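Local structure of alanine racemase (Actinobacillus succinogenes, 3C3K) at residues Ile83-Tyr95 / Ile242-Ile254. The protein probably binds a small ligand between the two alpha/beta lobes of a periplasmic-binding-protein-like fold. Numbering follows the deposited sequence.
Sequences IIGAFPWVQCAEY and IGMKAVSLLLEQI
Helix 239-254 lies along one side of the parallel six-stranded sheet in a lobe of this periplasmic-binding-protein fold, and Pro88, Val90 and Cys92, alternate residues of strand 89-92 and its lead-in, point their side chains toward it. Strand 89-92 and helical residues 242-254 run nearly antiparallel (163°), their axes coming within 7.8 Å. The strand sits inside the sheet between 68-70 and 102-105, so the helix covers a central strand. At the strand's start the contact is polar: the side-chain amide of Gln253 takes both backbone groups of Trp89. Trp89 N donates to Gln253 OE1 at 3.0 Å, and Gln253 NE2 donates back to Trp89 O at 3.0 Å, with an N-H...O angle of 161°. Trp89 O lies practically in the plane of the Gln253 amide, whereas NE2 stands well above the carbonyl plane of Trp89. An extended chain beyond CG (chi2 173°) carries the amide across to the strand, and a weak second bond from NE2 to Leu249 O, back in its own helix, helps fix its rotation. Beside this pair the packing is apolar. Pro88 CB rests against Leu250 CD1, while the proline side chain crosses that of Ile254 at about a right angle, CG pressed tightly against Ile254 CG1. Leu250 sends CD1 against the face of the Pro88-Trp89 peptide, 3.5 Å from Trp89 N. Further along, the two Val90 methyls divide the helix surface: CG2, anti to the carbonyl carbon, meets Leu249 CB and Leu250 CD1, while CG1 faces Ala246. Near the strand's end, where Cys92 also touches Ile69 of strand 68-70, the small Ala246 lets the sulfur come close to the helix, with Cys92 SG 3.4 Å from Ala246 CB.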
loop_
_atom_site.group_PDB
_atom_site.type_symbol
_atom_site.label_atom_id
_atom_site.label_comp_id
_atom_site.label_asym_id
_atom_site.label_seq_id
_atom_site.Cartn_x
_atom_site.Cartn_y
_atom_site.Cartn_z
ATOM N N ILE B 83 3.227 -21.378 20.868
ATOM C CA ILE B 83 3.138 -20.056 21.478
ATOM C C ILE B 83 1.669 -19.677 21.632
ATOM O O ILE B 83 1.277 -19.132 22.649
ATOM C CB ILE B 83 3.903 -18.949 20.663
ATOM C CG1 ILE B 83 5.432 -19.179 20.706
ATOM C CG2 ILE B 83 3.560 -17.562 21.191
ATOM C CD1 ILE B 83 6.154 -18.455 19.606
ATOM N N ILE B 84 0.867 -19.936 20.614
ATOM C CA ILE B 84 -0.517 -19.453 20.602
ATOM C C ILE B 84 -1.498 -20.335 21.390
ATOM O O ILE B 84 -2.434 -19.821 21.978
ATOM C CB ILE B 84 -0.990 -19.251 19.137
ATOM C CG1 ILE B 84 0.044 -18.350 18.410
ATOM C CG2 ILE B 84 -2.424 -18.662 19.102
ATOM C CD1 ILE B 84 -0.257 -17.933 16.976
ATOM N N GLY B 85 -1.307 -21.657 21.395
ATOM C CA GLY B 85 -2.137 -22.532 22.232
ATOM C C GLY B 85 -3.602 -22.292 21.928
ATOM O O GLY B 85 -4.022 -22.271 20.769
ATOM N N ALA B 86 -4.371 -22.052 22.981
ATOM C CA ALA B 86 -5.793 -21.809 22.897
ATOM C C ALA B 86 -6.143 -20.330 22.677
ATOM O O ALA B 86 -7.344 -19.984 22.606
ATOM C CB ALA B 86 -6.424 -22.265 24.175
ATOM N N PHE B 87 -5.142 -19.439 22.607
ATOM C CA PHE B 87 -5.457 -18.025 22.368
ATOM C C PHE B 87 -6.278 -17.864 21.091
ATOM O O PHE B 87 -6.101 -18.635 20.142
ATOM C CB PHE B 87 -4.197 -17.141 22.353
ATOM C CG PHE B 87 -3.565 -16.907 23.723
ATOM C CD1 PHE B 87 -4.101 -15.954 24.597
ATOM C CD2 PHE B 87 -2.407 -17.610 24.119
ATOM C CE1 PHE B 87 -3.512 -15.690 25.856
ATOM C CE2 PHE B 87 -1.786 -17.354 25.347
ATOM C CZ PHE B 87 -2.345 -16.396 26.235
ATOM N N PRO B 88 -7.222 -16.888 21.059
ATOM C CA PRO B 88 -7.948 -16.660 19.795
ATOM C C PRO B 88 -6.995 -16.470 18.591
ATOM O O PRO B 88 -6.034 -15.711 18.694
ATOM C CB PRO B 88 -8.700 -15.379 20.044
ATOM C CG PRO B 88 -8.942 -15.398 21.557
ATOM C CD PRO B 88 -7.619 -15.920 22.104
ATOM N N TRP B 89 -7.246 -17.198 17.492
ATOM C CA TRP B 89 -6.315 -17.273 16.350
ATOM C C TRP B 89 -7.143 -17.517 15.100
ATOM O O TRP B 89 -8.032 -18.387 15.083
ATOM C CB TRP B 89 -5.348 -18.447 16.607
ATOM C CG TRP B 89 -4.157 -18.619 15.744
ATOM C CD1 TRP B 89 -3.660 -17.762 14.827
ATOM C CD2 TRP B 89 -3.220 -19.715 15.822
ATOM N NE1 TRP B 89 -2.491 -18.254 14.295
ATOM C CE2 TRP B 89 -2.209 -19.465 14.884
ATOM C CE3 TRP B 89 -3.170 -20.893 16.585
ATOM C CZ2 TRP B 89 -1.117 -20.354 14.681
ATOM C CZ3 TRP B 89 -2.068 -21.809 16.381
ATOM C CH2 TRP B 89 -1.054 -21.512 15.455
ATOM N N VAL B 90 -6.856 -16.758 14.040
ATOM C CA VAL B 90 -7.562 -16.890 12.769
ATOM C C VAL B 90 -6.561 -16.690 11.678
ATOM O O VAL B 90 -5.734 -15.813 11.785
ATOM C CB VAL B 90 -8.666 -15.839 12.568
ATOM C CG1 VAL B 90 -9.260 -15.945 11.198
ATOM C CG2 VAL B 90 -9.811 -15.992 13.591
ATOM N N GLN B 91 -6.664 -17.484 10.617
ATOM C CA GLN B 91 -5.792 -17.353 9.478
ATOM C C GLN B 91 -6.558 -16.756 8.316
ATOM O O GLN B 91 -7.693 -17.160 8.031
ATOM C CB GLN B 91 -5.159 -18.698 9.107
ATOM C CG GLN B 91 -4.658 -18.731 7.601
ATOM C CD GLN B 91 -3.162 -18.428 7.567
ATOM O OE1 GLN B 91 -2.421 -18.960 8.384
ATOM N NE2 GLN B 91 -2.725 -17.575 6.643
ATOM N N CYS B 92 -5.980 -15.759 7.674
ATOM C CA CYS B 92 -6.558 -15.147 6.458
ATOM C C CYS B 92 -5.821 -15.554 5.210
ATOM O O CYS B 92 -4.591 -15.589 5.188
ATOM C CB CYS B 92 -6.430 -13.627 6.494
ATOM S SG CYS B 92 -7.470 -12.766 7.628
ATOM N N ALA B 93 -6.576 -15.786 4.135
ATOM C CA ALA B 93 -6.024 -15.895 2.796
ATOM C C ALA B 93 -5.218 -17.132 2.539
ATOM O O ALA B 93 -4.701 -17.263 1.480
ATOM C CB ALA B 93 -5.194 -14.659 2.419
ATOM N N GLU B 94 -5.120 -18.032 3.491
ATOM C CA GLU B 94 -4.615 -19.382 3.236
ATOM C C GLU B 94 -5.738 -20.374 3.596
ATOM O O GLU B 94 -6.479 -20.171 4.549
ATOM C CB GLU B 94 -3.356 -19.674 4.048
ATOM C CG GLU B 94 -2.116 -18.887 3.645
ATOM C CD GLU B 94 -1.341 -19.565 2.544
ATOM O OE1 GLU B 94 -1.957 -19.867 1.499
ATOM O OE2 GLU B 94 -0.126 -19.805 2.733
ATOM N N TYR B 95 -5.877 -21.419 2.811
ATOM C CA TYR B 95 -6.963 -22.384 3.003
ATOM C C TYR B 95 -6.453 -23.806 3.115
ATOM O O TYR B 95 -5.932 -24.336 2.130
ATOM C CB TYR B 95 -7.913 -22.316 1.816
ATOM C CG TYR B 95 -9.078 -23.251 1.854
ATOM C CD1 TYR B 95 -9.965 -23.223 2.908
ATOM C CD2 TYR B 95 -9.347 -24.086 0.796
ATOM C CE1 TYR B 95 -11.060 -24.044 2.962
ATOM C CE2 TYR B 95 -10.439 -24.901 0.803
ATOM C CZ TYR B 95 -11.305 -24.855 1.906
ATOM O OH TYR B 95 -12.401 -25.633 1.961
ATOM N N ILE B 242 -13.172 -10.336 3.782
ATOM C CA ILE B 242 -12.179 -11.212 4.404
ATOM C C ILE B 242 -11.688 -10.736 5.768
ATOM O O ILE B 242 -11.718 -11.509 6.709
ATOM C CB ILE B 242 -11.015 -11.517 3.424
ATOM C CG1 ILE B 242 -11.542 -12.296 2.225
ATOM C CG2 ILE B 242 -9.823 -12.312 4.120
ATOM C CD1 ILE B 242 -10.521 -12.402 1.167
ATOM N N GLY B 243 -11.241 -9.485 5.890
ATOM C CA GLY B 243 -10.842 -8.936 7.212
ATOM C C GLY B 243 -12.006 -8.821 8.208
ATOM O O GLY B 243 -11.859 -9.139 9.386
ATOM N N MET B 244 -13.169 -8.367 7.764
ATOM C CA MET B 244 -14.279 -8.213 8.725
ATOM C C MET B 244 -14.645 -9.603 9.280
ATOM O O MET B 244 -14.885 -9.762 10.490
ATOM C CB MET B 244 -15.474 -7.574 8.033
ATOM C CG MET B 244 -15.265 -6.158 7.521
ATOM S SD MET B 244 -16.683 -5.433 6.587
ATOM C CE MET B 244 -16.810 -6.595 5.393
ATOM N N LYS B 245 -14.605 -10.614 8.408
ATOM C CA LYS B 245 -15.008 -11.973 8.790
ATOM C C LYS B 245 -13.956 -12.561 9.691
ATOM O O LYS B 245 -14.290 -13.252 10.663
ATOM C CB LYS B 245 -15.324 -12.846 7.525
ATOM C CG LYS B 245 -15.823 -14.332 7.821
ATOM C CD LYS B 245 -17.043 -14.317 8.756
ATOM C CE LYS B 245 -18.156 -15.216 8.307
ATOM N NZ LYS B 245 -19.437 -14.917 9.068
ATOM N N ALA B 246 -12.670 -12.275 9.413
ATOM C CA ALA B 246 -11.597 -12.779 10.260
ATOM C C ALA B 246 -11.825 -12.293 11.690
ATOM O O ALA B 246 -11.858 -13.079 12.613
ATOM C CB ALA B 246 -10.180 -12.438 9.694
ATOM N N VAL B 247 -12.121 -11.019 11.866
ATOM C CA VAL B 247 -12.461 -10.493 13.195
ATOM C C VAL B 247 -13.640 -11.146 13.832
ATOM O O VAL B 247 -13.568 -11.480 15.041
ATOM C CB VAL B 247 -12.638 -8.955 13.184
ATOM C CG1 VAL B 247 -13.113 -8.437 14.571
ATOM C CG2 VAL B 247 -11.338 -8.341 12.767
ATOM N N SER B 248 -14.710 -11.327 13.052
ATOM C CA SER B 248 -15.874 -12.056 13.495
ATOM C C SER B 248 -15.578 -13.441 14.039
ATOM O O SER B 248 -16.173 -13.835 15.057
ATOM C CB SER B 248 -16.920 -12.177 12.393
ATOM O OG SER B 248 -17.660 -10.970 12.446
ATOM N N LEU B 249 -14.664 -14.141 13.365
ATOM C CA LEU B 249 -14.242 -15.457 13.811
ATOM C C LEU B 249 -13.399 -15.361 15.077
ATOM O O LEU B 249 -13.477 -16.268 15.980
ATOM C CB LEU B 249 -13.516 -16.218 12.686
ATOM C CG LEU B 249 -14.265 -16.549 11.375
ATOM C CD1 LEU B 249 -13.338 -17.298 10.353
ATOM C CD2 LEU B 249 -15.455 -17.385 11.709
ATOM N N LEU B 250 -12.594 -14.308 15.166
ATOM C CA LEU B 250 -11.745 -14.089 16.334
ATOM C C LEU B 250 -12.618 -13.767 17.528
ATOM O O LEU B 250 -12.308 -14.150 18.642
ATOM C CB LEU B 250 -10.741 -12.926 16.132
ATOM C CG LEU B 250 -9.548 -12.964 17.086
ATOM C CD1 LEU B 250 -8.610 -14.053 16.606
ATOM C CD2 LEU B 250 -8.804 -11.622 17.090
ATOM N N LEU B 251 -13.685 -13.013 17.302
ATOM C CA LEU B 251 -14.635 -12.701 18.386
ATOM C C LEU B 251 -15.428 -13.911 18.909
ATOM O O LEU B 251 -15.735 -13.989 20.099
ATOM C CB LEU B 251 -15.565 -11.529 17.999
ATOM C CG LEU B 251 -14.940 -10.138 17.773
ATOM C CD1 LEU B 251 -15.957 -9.175 17.057
ATOM C CD2 LEU B 251 -14.302 -9.487 19.042
ATOM N N GLU B 252 -15.770 -14.871 18.069
ATOM C CA GLU B 252 -16.405 -16.063 18.602
ATOM C C GLU B 252 -15.493 -16.777 19.574
ATOM O O GLU B 252 -15.986 -17.329 20.572
ATOM C CB GLU B 252 -16.683 -17.084 17.528
ATOM C CG GLU B 252 -17.064 -16.495 16.273
ATOM C CD GLU B 252 -18.444 -16.854 15.893
ATOM O OE1 GLU B 252 -18.565 -17.324 14.735
ATOM O OE2 GLU B 252 -19.363 -16.681 16.748
ATOM N N GLN B 253 -14.194 -16.831 19.255
ATOM C CA GLN B 253 -13.233 -17.405 20.134
ATOM C C GLN B 253 -13.161 -16.612 21.420
ATOM O O GLN B 253 -13.191 -17.203 22.499
ATOM C CB GLN B 253 -11.867 -17.544 19.468
ATOM C CG GLN B 253 -11.894 -18.566 18.387
ATOM C CD GLN B 253 -10.623 -18.631 17.563
ATOM O OE1 GLN B 253 -9.586 -19.063 18.035
ATOM N NE2 GLN B 253 -10.715 -18.219 16.301
ATOM N N ILE B 254 -13.041 -15.297 21.332
ATOM C CA ILE B 254 -12.894 -14.467 22.543
ATOM C C ILE B 254 -14.160 -14.569 23.406
ATOM O O ILE B 254 -14.078 -14.684 24.638
ATOM C CB ILE B 254 -12.631 -12.977 22.199
ATOM C CG1 ILE B 254 -11.188 -12.742 21.762
ATOM C CG2 ILE B 254 -13.019 -12.021 23.385
ATOM C CD1 ILE B 254 -11.022 -11.581 20.803
#